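Local coordinates for RabGDI protein (Plasmodium falciparum 3D7, PDB 3P1W) that probably acts as a Rab GDP-dissociation inhibitor, holding Rab GTPases in their GDP-bound state and so taking part in vesicle transport, at residues F95-G100 and K245-Y250; M148-S153 and N162-F167; A212-L217 and Y227-R232; D414-T419 and T430-A435. All coordinates share one frame; numbering follows the deposited sequence.

Contacts 1 and 3 touch: Phe248 CZ of contact 1 lies 3.8 Å from Leu215 CD1 of contact 3, and helix 226-243 runs from contact 3 toward strand 248-251 of contact 1. Contacts 2 and 3 are both nested inside the chain loop that contact 1 closes. They belong to the helical part of the molecule, with centres about 17 Å apart and nearest atoms about 4 Å apart. Contact 4 closes later in the chain. Its centre is about 23 Å from that of contact 1, and both reach the same mixed sheet. Contacts 2 and 4 are farthest apart, about 38 Å between centres, on opposite sides of the chain's centre.

Contact 1 of 4, residues F95-G100 and K245-Y250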
loop_
_atom_site.group_PDB
_atom_site.type_symbol
_atom_site.label_atom_id
_atom_site.label_comp_id
_atom_site.label_asym_id
_atom_site.label_seq_id
_atom_site.Cartn_x
_atom_site.Cartn_y
_atom_site.Cartn_z
ATOM N N PHE A 95 -3.399 1.586 3.316
ATOM C CA PHE A 95 -4.710 0.987 3.528
ATOM C C PHE A 95 -4.963 -0.244 2.635
ATOM O O PHE A 95 -4.321 -0.453 1.614
ATOM C CB PHE A 95 -5.807 2.024 3.306
ATOM C CG PHE A 95 -5.738 3.221 4.190
ATOM C CD1 PHE A 95 -5.304 3.151 5.497
ATOM C CD2 PHE A 95 -6.202 4.443 3.725
ATOM C CE1 PHE A 95 -5.310 4.274 6.310
ATOM C CE2 PHE A 95 -6.191 5.557 4.542
ATOM C CZ PHE A 95 -5.754 5.465 5.835
ATOM N N ILE A 96 -5.912 -1.078 3.046
ATOM C CA ILE A 96 -6.108 -2.399 2.437
ATOM C C ILE A 96 -7.508 -2.505 1.834
ATOM O O ILE A 96 -8.510 -2.259 2.513
ATOM C CB ILE A 96 -5.878 -3.446 3.536
ATOM C CG1 ILE A 96 -4.414 -3.390 3.992
ATOM C CG2 ILE A 96 -6.274 -4.868 3.085
ATOM C CD1 ILE A 96 -4.204 -3.937 5.391
ATOM N N LEU A 97 -7.576 -2.841 0.550
ATOM C CA LEU A 97 -8.846 -2.979 -0.146
ATOM C C LEU A 97 -9.582 -4.231 0.364
ATOM O O LEU A 97 -9.022 -5.340 0.358
ATOM C CB LEU A 97 -8.609 -3.059 -1.662
ATOM C CG LEU A 97 -9.842 -3.012 -2.581
ATOM C CD1 LEU A 97 -10.565 -1.646 -2.554
ATOM C CD2 LEU A 97 -9.468 -3.371 -4.027
ATOM N N VAL A 98 -10.811 -4.036 0.838
ATOM C CA VAL A 98 -11.622 -5.137 1.411
ATOM C C VAL A 98 -11.657 -6.357 0.491
ATOM O O VAL A 98 -11.511 -7.480 0.955
ATOM C CB VAL A 98 -13.039 -4.670 1.746
ATOM C CG1 VAL A 98 -13.963 -5.887 2.120
ATOM C CG2 VAL A 98 -12.984 -3.685 2.873
ATOM N N GLY A 99 -11.792 -6.136 -0.812
ATOM C CA GLY A 99 -11.877 -7.243 -1.777
ATOM C C GLY A 99 -10.560 -7.675 -2.414
ATOM O O GLY A 99 -10.546 -8.519 -3.316
ATOM N N GLY A 100 -9.448 -7.102 -1.959
ATOM C CA GLY A 100 -8.158 -7.430 -2.528
ATOM C C GLY A 100 -7.585 -8.724 -1.971
ATOM O O GLY A 100 -8.179 -9.373 -1.103
ATOM N N LYS A 245 -18.649 2.922 4.389
ATOM C CA LYS A 245 -18.028 4.216 4.361
ATOM C C LYS A 245 -16.981 4.318 3.234
ATOM O O LYS A 245 -16.869 5.353 2.580
ATOM C CB LYS A 245 -17.365 4.516 5.717
ATOM C CG LYS A 245 -18.355 4.496 6.925
ATOM C CD LYS A 245 -17.772 5.275 8.112
ATOM C CE LYS A 245 -18.810 5.516 9.217
ATOM N NZ LYS A 245 -19.180 4.259 9.838
ATOM N N SER A 246 -16.201 3.260 3.061
ATOM C CA SER A 246 -15.224 3.173 1.968
ATOM C C SER A 246 -14.907 1.706 1.726
ATOM O O SER A 246 -15.308 0.845 2.523
ATOM C CB SER A 246 -13.952 3.947 2.335
ATOM O OG SER A 246 -13.075 3.176 3.148
ATOM N N PRO A 247 -14.179 1.386 0.633
ATOM C CA PRO A 247 -13.782 -0.002 0.418
ATOM C C PRO A 247 -12.434 -0.369 1.059
ATOM O O PRO A 247 -11.872 -1.408 0.739
ATOM C CB PRO A 247 -13.694 -0.105 -1.113
ATOM C CG PRO A 247 -13.301 1.257 -1.539
ATOM C CD PRO A 247 -13.840 2.237 -0.517
ATOM N N PHE A 248 -11.930 0.464 1.960
ATOM C CA PHE A 248 -10.617 0.242 2.583
ATOM C C PHE A 248 -10.713 0.046 4.087
ATOM O O PHE A 248 -11.543 0.683 4.753
ATOM C CB PHE A 248 -9.653 1.415 2.311
ATOM C CG PHE A 248 -9.403 1.653 0.865
ATOM C CD1 PHE A 248 -8.446 0.920 0.180
ATOM C CD2 PHE A 248 -10.147 2.597 0.175
ATOM C CE1 PHE A 248 -8.251 1.125 -1.192
ATOM C CE2 PHE A 248 -9.939 2.811 -1.192
ATOM C CZ PHE A 248 -8.992 2.084 -1.860
ATOM N N ILE A 249 -9.835 -0.822 4.596
ATOM C CA ILE A 249 -9.677 -1.059 6.031
ATOM C C ILE A 249 -8.236 -0.902 6.462
ATOM O O ILE A 249 -7.305 -0.915 5.636
ATOM C CB ILE A 249 -10.191 -2.459 6.464
ATOM C CG1 ILE A 249 -9.486 -3.586 5.692
ATOM C CG2 ILE A 249 -11.708 -2.511 6.281
ATOM C CD1 ILE A 249 -9.931 -5.014 6.134
ATOM N N TYR A 250 -8.071 -0.776 7.780
ATOM C CA TYR A 250 -6.775 -0.591 8.404
ATOM C C TYR A 250 -6.910 -1.118 9.830
ATOM O O TYR A 250 -7.976 -0.985 10.441
ATOM C CB TYR A 250 -6.442 0.897 8.403
ATOM C CG TYR A 250 -5.071 1.354 8.867
ATOM C CD1 TYR A 250 -3.922 1.115 8.117
ATOM C CD2 TYR A 250 -4.947 2.145 10.000
ATOM C CE1 TYR A 250 -2.706 1.605 8.535
ATOM C CE2 TYR A 250 -3.737 2.635 10.415
ATOM C CZ TYR A 250 -2.626 2.360 9.701
ATOM O OH TYR A 250 -1.431 2.891 10.160
#
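A short antiparallel beta ladder pairs Ile96 and Leu97 with Ile249 and Phe248, within the large mixed sheet of this GDI fold. Ile96 and Ile249 form the hydrogen-bonded pair: Ile96 N to Ile249 O and Ile249 N to Ile96 O are both 2.9 Å. Val98 N adds a nearly straight bond of 2.8 Å to Pro247 O. Leu97 and Phe248 are the non-hydrogen-bonded pair. Leu97 CD1 sits over one face of the Phe248 ring in a CH-pi contact, 4.3 Å from the ring centroid. The same methyl meets Pro247 CB at 3.8 Å. Val98 CG2 packs on Ile249 CG2. At the other end, the edge of Phe95 points to the face of Tyr250 in an offset edge-to-face pair, with planes at 78°. Phe95 CD1 comes 3.6 Å from Tyr250 CD1. The Tyr250 hydroxyl bonds to Asp90. Ser246 OG accepts from Phe248 N, an ST turn that leads into the strand. Strand 117-129 pairs with strand 248-251 through Phe248 and Tyr250. Helix 226-243 packs on Val98, Pro247 and Ile249, and strand 361-367 meets Phe95 and Tyr250.

Contact 2 of 4, residues M148-S153 and N162-F167; sequences MEALVS and NRCKNF
Leu151 CD1 lies over one face of the Asn162 amide, 4.0 Å from its CG. The approach is apolar: the same methyl also reaches Asn162 CA at 3.7 Å. No hydrogen bond joins the two segments, so the helices meet by packing alone. Leu151 carries much of it with both of its methyls. CD1 rests against the Asn162 backbone, while CD2 meets Lys165 CD at 3.8 Å. The Leu151 and Lys165 side chains lie side by side and point the same way. Lys165 CG is anti to the backbone N (chi1 174°), which starts the chain alongside Leu151; the chain then bends at its third and fourth torsions. Its aliphatic part thus does the packing. Met148 adds a looser touch, as CE reaches Lys165 CD at 4.2 Å. On the buried side of this row, Ala150 points at the other helix. Its CB lies 3.9 Å from Lys165 N and 4.0 Å from Cys164 CB. The small side chain lets the backbones come close, with Ala150 CA and Lys165 CA 5.3 Å apart. Met148 and Asn162 mark the exposed side, whereas Ala150 and Cys164 are buried. Cys164 also packs on Leu156 in the connection and on Thr205 of helix 203-213. Helix 158-173 thus packs on helix 147-151 here, and on helices 192-198 and 203-213 through Phe167.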
loop_
_atom_site.group_PDB
_atom_site.type_symbol
_atom_site.label_atom_id
_atom_site.label_comp_id
_atom_site.label_asym_id
_atom_site.label_seq_id
_atom_site.Cartn_x
_atom_site.Cartn_y
_atom_site.Cartn_z
ATOM N N MET A 148 -25.995 6.025 -7.484
ATOM C CA MET A 148 -26.633 7.155 -6.824
ATOM C C MET A 148 -25.609 8.216 -6.398
ATOM O O MET A 148 -25.891 9.408 -6.464
ATOM C CB MET A 148 -27.459 6.677 -5.619
ATOM C CG MET A 148 -28.618 5.713 -5.974
ATOM S SD MET A 148 -30.009 6.532 -6.754
ATOM C CE MET A 148 -29.558 6.534 -8.501
ATOM N N GLU A 149 -24.416 7.783 -5.996
ATOM C CA GLU A 149 -23.347 8.718 -5.626
ATOM C C GLU A 149 -22.855 9.487 -6.846
ATOM O O GLU A 149 -22.625 10.687 -6.759
ATOM C CB GLU A 149 -22.215 7.992 -4.898
ATOM C CG GLU A 149 -22.621 7.559 -3.484
ATOM C CD GLU A 149 -21.568 6.784 -2.729
ATOM O OE1 GLU A 149 -20.491 6.442 -3.284
ATOM O OE2 GLU A 149 -21.830 6.505 -1.540
ATOM N N ALA A 150 -22.762 8.815 -7.990
ATOM C CA ALA A 150 -22.364 9.449 -9.245
ATOM C C ALA A 150 -23.323 10.558 -9.696
ATOM O O ALA A 150 -22.886 11.630 -10.144
ATOM C CB ALA A 150 -22.239 8.399 -10.340
ATOM N N LEU A 151 -24.625 10.302 -9.566
ATOM C CA LEU A 151 -25.653 11.237 -10.059
ATOM C C LEU A 151 -25.615 12.572 -9.299
ATOM O O LEU A 151 -26.109 13.588 -9.790
ATOM C CB LEU A 151 -27.047 10.595 -9.948
ATOM C CG LEU A 151 -28.161 11.221 -10.783
ATOM C CD1 LEU A 151 -27.732 11.307 -12.234
ATOM C CD2 LEU A 151 -29.466 10.423 -10.633
ATOM N N VAL A 152 -24.992 12.528 -8.121
ATOM C CA VAL A 152 -24.895 13.607 -7.138
ATOM C C VAL A 152 -23.439 14.108 -6.943
ATOM O O VAL A 152 -23.148 14.843 -5.983
ATOM C CB VAL A 152 -25.422 13.083 -5.761
ATOM C CG1 VAL A 152 -25.011 11.682 -5.527
ATOM C CG2 VAL A 152 -24.904 13.871 -4.635
ATOM N N SER A 153 -22.522 13.724 -7.830
ATOM C CA SER A 153 -21.100 13.999 -7.561
ATOM C C SER A 153 -20.637 15.366 -8.033
ATOM O O SER A 153 -20.745 15.664 -9.215
ATOM C CB SER A 153 -20.206 12.965 -8.218
ATOM O OG SER A 153 -18.860 13.302 -7.934
ATOM N N ASN A 162 -25.396 11.971 -15.108
ATOM C CA ASN A 162 -26.277 10.936 -15.652
ATOM C C ASN A 162 -25.451 9.872 -16.364
ATOM O O ASN A 162 -25.689 8.681 -16.203
ATOM C CB ASN A 162 -27.305 11.519 -16.651
ATOM C CG ASN A 162 -28.231 12.559 -16.031
ATOM O OD1 ASN A 162 -29.447 12.365 -15.982
ATOM N ND2 ASN A 162 -27.668 13.689 -15.596
ATOM N N ARG A 163 -24.481 10.320 -17.156
ATOM C CA ARG A 163 -23.614 9.417 -17.909
ATOM C C ARG A 163 -22.825 8.498 -16.964
ATOM O O ARG A 163 -22.765 7.288 -17.176
ATOM C CB ARG A 163 -22.665 10.212 -18.822
ATOM C CG ARG A 163 -23.394 11.055 -19.857
ATOM C CD ARG A 163 -22.543 11.404 -21.081
ATOM N NE ARG A 163 -21.720 12.605 -20.908
ATOM C CZ ARG A 163 -22.059 13.841 -21.285
ATOM N NH1 ARG A 163 -23.237 14.096 -21.842
ATOM N NH2 ARG A 163 -21.212 14.848 -21.081
ATOM N N CYS A 164 -22.246 9.070 -15.909
ATOM C CA CYS A 164 -21.509 8.269 -14.927
ATOM C C CYS A 164 -22.441 7.315 -14.158
ATOM O O CYS A 164 -22.065 6.177 -13.871
ATOM C CB CYS A 164 -20.741 9.163 -13.952
ATOM S SG CYS A 164 -19.381 8.297 -13.177
ATOM N N LYS A 165 -23.670 7.756 -13.871
ATOM C CA LYS A 165 -24.674 6.874 -13.254
ATOM C C LYS A 165 -24.903 5.665 -14.152
ATOM O O LYS A 165 -24.926 4.538 -13.673
ATOM C CB LYS A 165 -26.003 7.595 -12.974
ATOM C CG LYS A 165 -27.144 6.655 -12.465
ATOM C CD LYS A 165 -28.581 7.259 -12.539
ATOM C CE LYS A 165 -29.025 7.689 -13.957
ATOM N NZ LYS A 165 -30.179 6.913 -14.564
ATOM N N ASN A 166 -25.053 5.907 -15.450
ATOM C CA ASN A 166 -25.293 4.836 -16.421
ATOM C C ASN A 166 -24.101 3.884 -16.471
ATOM O O ASN A 166 -24.261 2.659 -16.543
ATOM C CB ASN A 166 -25.577 5.410 -17.821
ATOM C CG ASN A 166 -26.920 6.147 -17.906
ATOM O OD1 ASN A 166 -27.903 5.778 -17.251
ATOM N ND2 ASN A 166 -26.966 7.194 -18.736
ATOM N N PHE A 167 -22.899 4.447 -16.398
ATOM C CA PHE A 167 -21.690 3.638 -16.389
ATOM C C PHE A 167 -21.651 2.732 -15.161
ATOM O O PHE A 167 -21.419 1.540 -15.275
ATOM C CB PHE A 167 -20.453 4.531 -16.448
ATOM C CG PHE A 167 -19.169 3.775 -16.393
ATOM C CD1 PHE A 167 -18.815 2.928 -17.426
ATOM C CD2 PHE A 167 -18.312 3.910 -15.314
ATOM C CE1 PHE A 167 -17.619 2.216 -17.389
ATOM C CE2 PHE A 167 -17.112 3.202 -15.276
ATOM C CZ PHE A 167 -16.780 2.350 -16.323
#

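Contact 3 of 4, residues A212-L217 and Y227-R232; sequences AVALYL and YLTLER
Stacking joins Tyr216 to Arg232. The guanidinium lies flat on the Tyr216 ring, with planes 17° apart and centres 4.4 Å apart. It sits off-centre, and the pair also counts as cation-pi. Arg232 NE stands over the rim of that face, 3.5 Å from Tyr216 CE1. The arginine chain reaches this place by a bend at its third torsion (chi3 73°). The Tyr216 ring also stacks with Tyr221.

Hydrogen bonds fix the same guanidinium. NE and NH2 of Arg232 both donate to Ala214 O, each at 2.8 Å, a side-on grip by two nitrogens on one oxygen. That oxygen lies about 20° out of the guanidinium plane, and both hydrogen bonds are well short of straight. NH2 also forms a salt bridge with Glu440, which probably steadies the positive charge. Tyr216 OH and Thr229 OG1 are hydrogen-bonded at 2.9 Å, so the ring is held at its hydroxyl end as well as on its face. A water donates to Val213 O and to Arg232 O, at 2.8 and 2.7 Å, and ties the two backbones together.

Apolar packing is slight. Ala214 CB meets Thr229 CG2 at 4.1 Å. Ile233 packs against Val213 and Ala214.

The arrangement is a helix-terminus contact. Leu215, with positive phi, leaves helical geometry after helix 203-213, and an arginine of helix 226-243 binds the carbonyl just before it. This pins the turn between two helices of the all-helical part of the GDI fold.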
loop_
_atom_site.group_PDB
_atom_site.type_symbol
_atom_site.label_atom_id
_atom_site.label_comp_id
_atom_site.label_asym_id
_atom_site.label_seq_id
_atom_site.Cartn_x
_atom_site.Cartn_y
_atom_site.Cartn_z
ATOM N N ALA A 212 -8.651 6.507 -9.024
ATOM C CA ALA A 212 -9.242 6.452 -7.678
ATOM C C ALA A 212 -10.264 5.328 -7.467
ATOM O O ALA A 212 -10.658 5.071 -6.330
ATOM C CB ALA A 212 -9.875 7.834 -7.321
ATOM N N VAL A 213 -10.734 4.710 -8.546
ATOM C CA VAL A 213 -11.726 3.615 -8.448
ATOM C C VAL A 213 -11.088 2.306 -8.956
ATOM O O VAL A 213 -11.064 1.315 -8.225
ATOM C CB VAL A 213 -13.066 3.962 -9.159
ATOM C CG1 VAL A 213 -14.080 2.803 -9.047
ATOM C CG2 VAL A 213 -13.661 5.222 -8.560
ATOM N N ALA A 214 -10.556 2.310 -10.181
ATOM C CA ALA A 214 -9.760 1.188 -10.676
ATOM C C ALA A 214 -8.364 1.081 -10.006
ATOM O O ALA A 214 -7.689 0.042 -10.103
ATOM C CB ALA A 214 -9.617 1.274 -12.193
ATOM N N LEU A 215 -7.937 2.164 -9.357
ATOM C CA LEU A 215 -6.698 2.199 -8.548
ATOM C C LEU A 215 -5.419 1.934 -9.340
ATOM O O LEU A 215 -4.416 1.389 -8.823
ATOM C CB LEU A 215 -6.817 1.282 -7.327
ATOM C CG LEU A 215 -7.966 1.670 -6.383
ATOM C CD1 LEU A 215 -8.092 0.610 -5.292
ATOM C CD2 LEU A 215 -7.821 3.101 -5.774
ATOM N N TYR A 216 -5.432 2.391 -10.583
ATOM C CA TYR A 216 -4.251 2.317 -11.415
ATOM C C TYR A 216 -3.306 3.495 -11.111
ATOM O O TYR A 216 -3.707 4.510 -10.541
ATOM C CB TYR A 216 -4.629 2.369 -12.875
ATOM C CG TYR A 216 -5.263 1.115 -13.461
ATOM C CD1 TYR A 216 -4.576 -0.101 -13.476
ATOM C CD2 TYR A 216 -6.510 1.177 -14.088
ATOM C CE1 TYR A 216 -5.152 -1.252 -14.076
ATOM C CE2 TYR A 216 -7.080 0.059 -14.677
ATOM C CZ TYR A 216 -6.401 -1.149 -14.669
ATOM O OH TYR A 216 -6.988 -2.244 -15.261
ATOM N N LEU A 217 -2.059 3.345 -11.547
ATOM C CA LEU A 217 -0.994 4.324 -11.317
ATOM C C LEU A 217 -0.791 5.283 -12.481
ATOM O O LEU A 217 -0.151 6.310 -12.340
ATOM C CB LEU A 217 0.319 3.574 -11.069
ATOM C CG LEU A 217 0.285 2.456 -10.028
ATOM C CD1 LEU A 217 1.714 2.092 -9.640
ATOM C CD2 LEU A 217 -0.522 2.836 -8.789
ATOM N N TYR A 227 -12.039 -5.717 -19.968
ATOM C CA TYR A 227 -12.407 -6.602 -18.845
ATOM C C TYR A 227 -11.517 -6.433 -17.604
ATOM O O TYR A 227 -11.993 -6.536 -16.475
ATOM C CB TYR A 227 -12.424 -8.084 -19.271
ATOM C CG TYR A 227 -11.068 -8.761 -19.406
ATOM C CD1 TYR A 227 -10.597 -9.613 -18.414
ATOM C CD2 TYR A 227 -10.278 -8.579 -20.542
ATOM C CE1 TYR A 227 -9.364 -10.250 -18.543
ATOM C CE2 TYR A 227 -9.054 -9.217 -20.686
ATOM C CZ TYR A 227 -8.598 -10.043 -19.688
ATOM O OH TYR A 227 -7.378 -10.673 -19.826
ATOM N N LEU A 228 -10.229 -6.196 -17.825
ATOM C CA LEU A 228 -9.272 -5.998 -16.737
ATOM C C LEU A 228 -9.711 -4.841 -15.843
ATOM O O LEU A 228 -9.665 -4.932 -14.613
ATOM C CB LEU A 228 -7.882 -5.711 -17.309
ATOM C CG LEU A 228 -7.210 -6.828 -18.111
ATOM C CD1 LEU A 228 -6.244 -6.225 -19.167
ATOM C CD2 LEU A 228 -6.511 -7.830 -17.184
ATOM N N THR A 229 -10.177 -3.768 -16.471
ATOM C CA THR A 229 -10.526 -2.556 -15.751
ATOM C C THR A 229 -11.947 -2.650 -15.189
ATOM O O THR A 229 -12.212 -2.241 -14.062
ATOM C CB THR A 229 -10.362 -1.334 -16.654
ATOM O OG1 THR A 229 -8.988 -1.233 -17.066
ATOM C CG2 THR A 229 -10.773 -0.062 -15.915
ATOM N N LEU A 230 -12.854 -3.243 -15.958
ATOM C CA LEU A 230 -14.204 -3.437 -15.479
ATOM C C LEU A 230 -14.205 -4.263 -14.192
ATOM O O LEU A 230 -14.946 -3.952 -13.266
ATOM C CB LEU A 230 -15.078 -4.092 -16.567
ATOM C CG LEU A 230 -15.394 -3.198 -17.770
ATOM C CD1 LEU A 230 -15.955 -4.030 -18.943
ATOM C CD2 LEU A 230 -16.385 -2.093 -17.389
ATOM N N GLU A 231 -13.381 -5.305 -14.136
ATOM C CA GLU A 231 -13.312 -6.153 -12.945
ATOM C C GLU A 231 -12.857 -5.354 -11.734
ATOM O O GLU A 231 -13.372 -5.519 -10.638
ATOM C CB GLU A 231 -12.349 -7.338 -13.160
ATOM C CG GLU A 231 -12.867 -8.413 -14.094
ATOM C CD GLU A 231 -13.915 -9.321 -13.465
ATOM O OE1 GLU A 231 -14.524 -8.952 -12.434
ATOM O OE2 GLU A 231 -14.142 -10.413 -14.024
ATOM N N ARG A 232 -11.884 -4.485 -11.948
ATOM C CA ARG A 232 -11.333 -3.673 -10.873
ATOM C C ARG A 232 -12.335 -2.639 -10.378
ATOM O O ARG A 232 -12.496 -2.441 -9.171
ATOM C CB ARG A 232 -10.056 -2.991 -11.346
ATOM C CG ARG A 232 -8.891 -3.969 -11.509
ATOM C CD ARG A 232 -7.748 -3.331 -12.225
ATOM N NE ARG A 232 -7.046 -2.370 -11.383
ATOM C CZ ARG A 232 -6.070 -2.678 -10.523
ATOM N NH1 ARG A 232 -5.650 -3.931 -10.368
ATOM N NH2 ARG A 232 -5.507 -1.718 -9.817
HETATM O O HOH W 1 -10.390 -1.356 -7.820
#

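Contact 4 of 4, residues D414-T419 and T430-A435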
loop_
_atom_site.group_PDB
_atom_site.type_symbol
_atom_site.label_atom_id
_atom_site.label_comp_id
_atom_site.label_asym_id
_atom_site.label_seq_id
_atom_site.Cartn_x
_atom_site.Cartn_y
_atom_site.Cartn_z
ATOM N N ASP A 414 15.472 5.267 -1.157
ATOM C CA ASP A 414 15.720 4.722 -2.480
ATOM C C ASP A 414 14.724 3.604 -2.768
ATOM O O ASP A 414 14.340 2.849 -1.874
ATOM C CB ASP A 414 17.165 4.199 -2.616
ATOM C CG ASP A 414 18.212 5.290 -2.538
ATOM O OD1 ASP A 414 17.988 6.443 -2.944
ATOM O OD2 ASP A 414 19.308 4.971 -2.051
ATOM N N LEU A 415 14.275 3.533 -4.011
ATOM C CA LEU A 415 13.386 2.482 -4.495
ATOM C C LEU A 415 14.179 1.492 -5.323
ATOM O O LEU A 415 14.791 1.872 -6.342
ATOM C CB LEU A 415 12.272 3.057 -5.380
ATOM C CG LEU A 415 11.262 3.996 -4.717
ATOM C CD1 LEU A 415 10.342 4.667 -5.763
ATOM C CD2 LEU A 415 10.448 3.232 -3.645
ATOM N N TYR A 416 14.178 0.234 -4.856
ATOM C CA TYR A 416 14.778 -0.883 -5.546
ATOM C C TYR A 416 13.743 -1.869 -6.046
ATOM O O TYR A 416 12.671 -2.064 -5.439
ATOM C CB TYR A 416 15.717 -1.649 -4.624
ATOM C CG TYR A 416 16.897 -0.848 -4.214
ATOM C CD1 TYR A 416 17.968 -0.654 -5.094
ATOM C CD2 TYR A 416 16.970 -0.283 -2.944
ATOM C CE1 TYR A 416 19.095 0.069 -4.703
ATOM C CE2 TYR A 416 18.073 0.480 -2.562
ATOM C CZ TYR A 416 19.137 0.634 -3.448
ATOM O OH TYR A 416 20.257 1.369 -3.075
ATOM N N VAL A 417 14.076 -2.466 -7.173
ATOM C CA VAL A 417 13.412 -3.656 -7.636
ATOM C C VAL A 417 14.451 -4.746 -7.834
ATOM O O VAL A 417 15.635 -4.477 -7.938
ATOM C CB VAL A 417 12.624 -3.410 -8.946
ATOM C CG1 VAL A 417 11.496 -2.334 -8.750
ATOM C CG2 VAL A 417 13.550 -3.047 -10.126
ATOM N N SER A 418 13.996 -5.980 -7.896
ATOM C CA SER A 418 14.891 -7.100 -8.101
ATOM C C SER A 418 15.282 -7.144 -9.574
ATOM O O SER A 418 14.527 -6.709 -10.417
ATOM C CB SER A 418 14.185 -8.379 -7.693
ATOM O OG SER A 418 13.096 -8.612 -8.570
ATOM N N THR A 419 16.469 -7.649 -9.893
ATOM C CA THR A 419 16.915 -7.710 -11.298
ATOM C C THR A 419 16.389 -8.928 -12.077
ATOM O O THR A 419 16.513 -8.972 -13.294
ATOM C CB THR A 419 18.432 -7.713 -11.398
ATOM O OG1 THR A 419 18.946 -8.742 -10.562
ATOM C CG2 THR A 419 19.008 -6.366 -10.975
ATOM N N THR A 430 12.563 -8.805 -2.155
ATOM C CA THR A 430 11.341 -7.966 -2.228
ATOM C C THR A 430 11.696 -6.570 -2.750
ATOM O O THR A 430 12.766 -6.031 -2.452
ATOM C CB THR A 430 10.616 -7.873 -0.885
ATOM O OG1 THR A 430 11.496 -7.396 0.134
ATOM C CG2 THR A 430 10.014 -9.232 -0.482
ATOM N N SER A 431 10.796 -5.990 -3.533
ATOM C CA SER A 431 10.949 -4.603 -3.968
ATOM C C SER A 431 10.693 -3.629 -2.819
ATOM O O SER A 431 10.003 -3.936 -1.829
ATOM C CB SER A 431 10.029 -4.317 -5.179
ATOM O OG SER A 431 8.668 -4.384 -4.794
ATOM N N SER A 432 11.229 -2.427 -2.934
ATOM C CA SER A 432 10.961 -1.405 -1.943
ATOM C C SER A 432 9.491 -1.011 -2.025
ATOM O O SER A 432 8.896 -1.125 -3.092
ATOM C CB SER A 432 11.815 -0.180 -2.194
ATOM O OG SER A 432 13.178 -0.541 -2.320
ATOM N N TYR A 433 8.927 -0.577 -0.896
ATOM C CA TYR A 433 7.534 -0.097 -0.847
ATOM C C TYR A 433 7.429 1.202 -1.649
ATOM O O TYR A 433 8.240 2.106 -1.479
ATOM C CB TYR A 433 7.029 0.099 0.591
ATOM C CG TYR A 433 7.021 -1.191 1.347
ATOM C CD1 TYR A 433 5.946 -2.060 1.282
ATOM C CD2 TYR A 433 8.161 -1.599 2.029
ATOM C CE1 TYR A 433 5.993 -3.282 1.912
ATOM C CE2 TYR A 433 8.218 -2.821 2.661
ATOM C CZ TYR A 433 7.130 -3.650 2.600
ATOM O OH TYR A 433 7.207 -4.878 3.202
ATOM N N ASP A 434 6.432 1.247 -2.532
ATOM C CA ASP A 434 6.203 2.441 -3.385
ATOM C C ASP A 434 5.302 3.471 -2.711
ATOM O O ASP A 434 4.816 3.293 -1.582
ATOM C CB ASP A 434 5.697 2.003 -4.773
ATOM C CG ASP A 434 4.279 1.480 -4.752
ATOM O OD1 ASP A 434 3.508 1.799 -3.816
ATOM O OD2 ASP A 434 3.897 0.752 -5.694
ATOM N N ALA A 435 5.108 4.603 -3.397
ATOM C CA ALA A 435 4.384 5.723 -2.845
ATOM C C ALA A 435 2.879 5.487 -2.663
ATOM O O ALA A 435 2.230 6.303 -2.015
ATOM C CB ALA A 435 4.600 6.989 -3.748
HETATM O O HOH W 2 10.218 -0.500 -5.530
#
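Hydrogen bonds hold Tyr416 to Ser432 at both of its backbone polar atoms. Tyr416 N donates to Ser432 OG at 2.8 Å, and the bond is nearly straight at 168°. Ser432 N donates to Tyr416 O at 2.9 Å, from 20° off the carbonyl plane. The serine thus uses its side chain for one bond and its backbone for the other. Its OG is anti to the carbonyl carbon (chi1 -52°), beside its own N, so both groups can face the same residue. The hydroxyl also lies near the plane of the Tyr416 ring, at its edge.

One water bridges the segments. It donates to Tyr416 O and to Ser432 O, at 2.9 and 2.8 Å. Tyr416 O therefore accepts from both a backbone N-H and a water.

Van der Waals contacts flank these bonds. Leu415 CD2 reaches Tyr433 O at 3.3 Å and Ser432 CB at 4.0 Å. Ser431 CB lies 3.5 Å from Tyr416 O, and Val417 CG1 touches the same CB more loosely.

Polar ends outside the pair tie the loop to other parts. Tyr433 OH bonds to the backbone of Lys31. Asp434 OD1 is hydrogen-bonded to Thr436 and forms a salt bridge with Lys94. Asp414 forms a salt bridge with Lys322 of the adjacent strand 320-333.

This is a loop docked on a strand, with a serine hydroxyl standing in for a backbone carbonyl. Strand 405-418 belongs to the large mixed sheet. The 430-435 loop follows strand 427-429 of the other mixed sheet, which holds the parallel strands of the Rossmann-type part of GDI, and so the contact joins the two sheets.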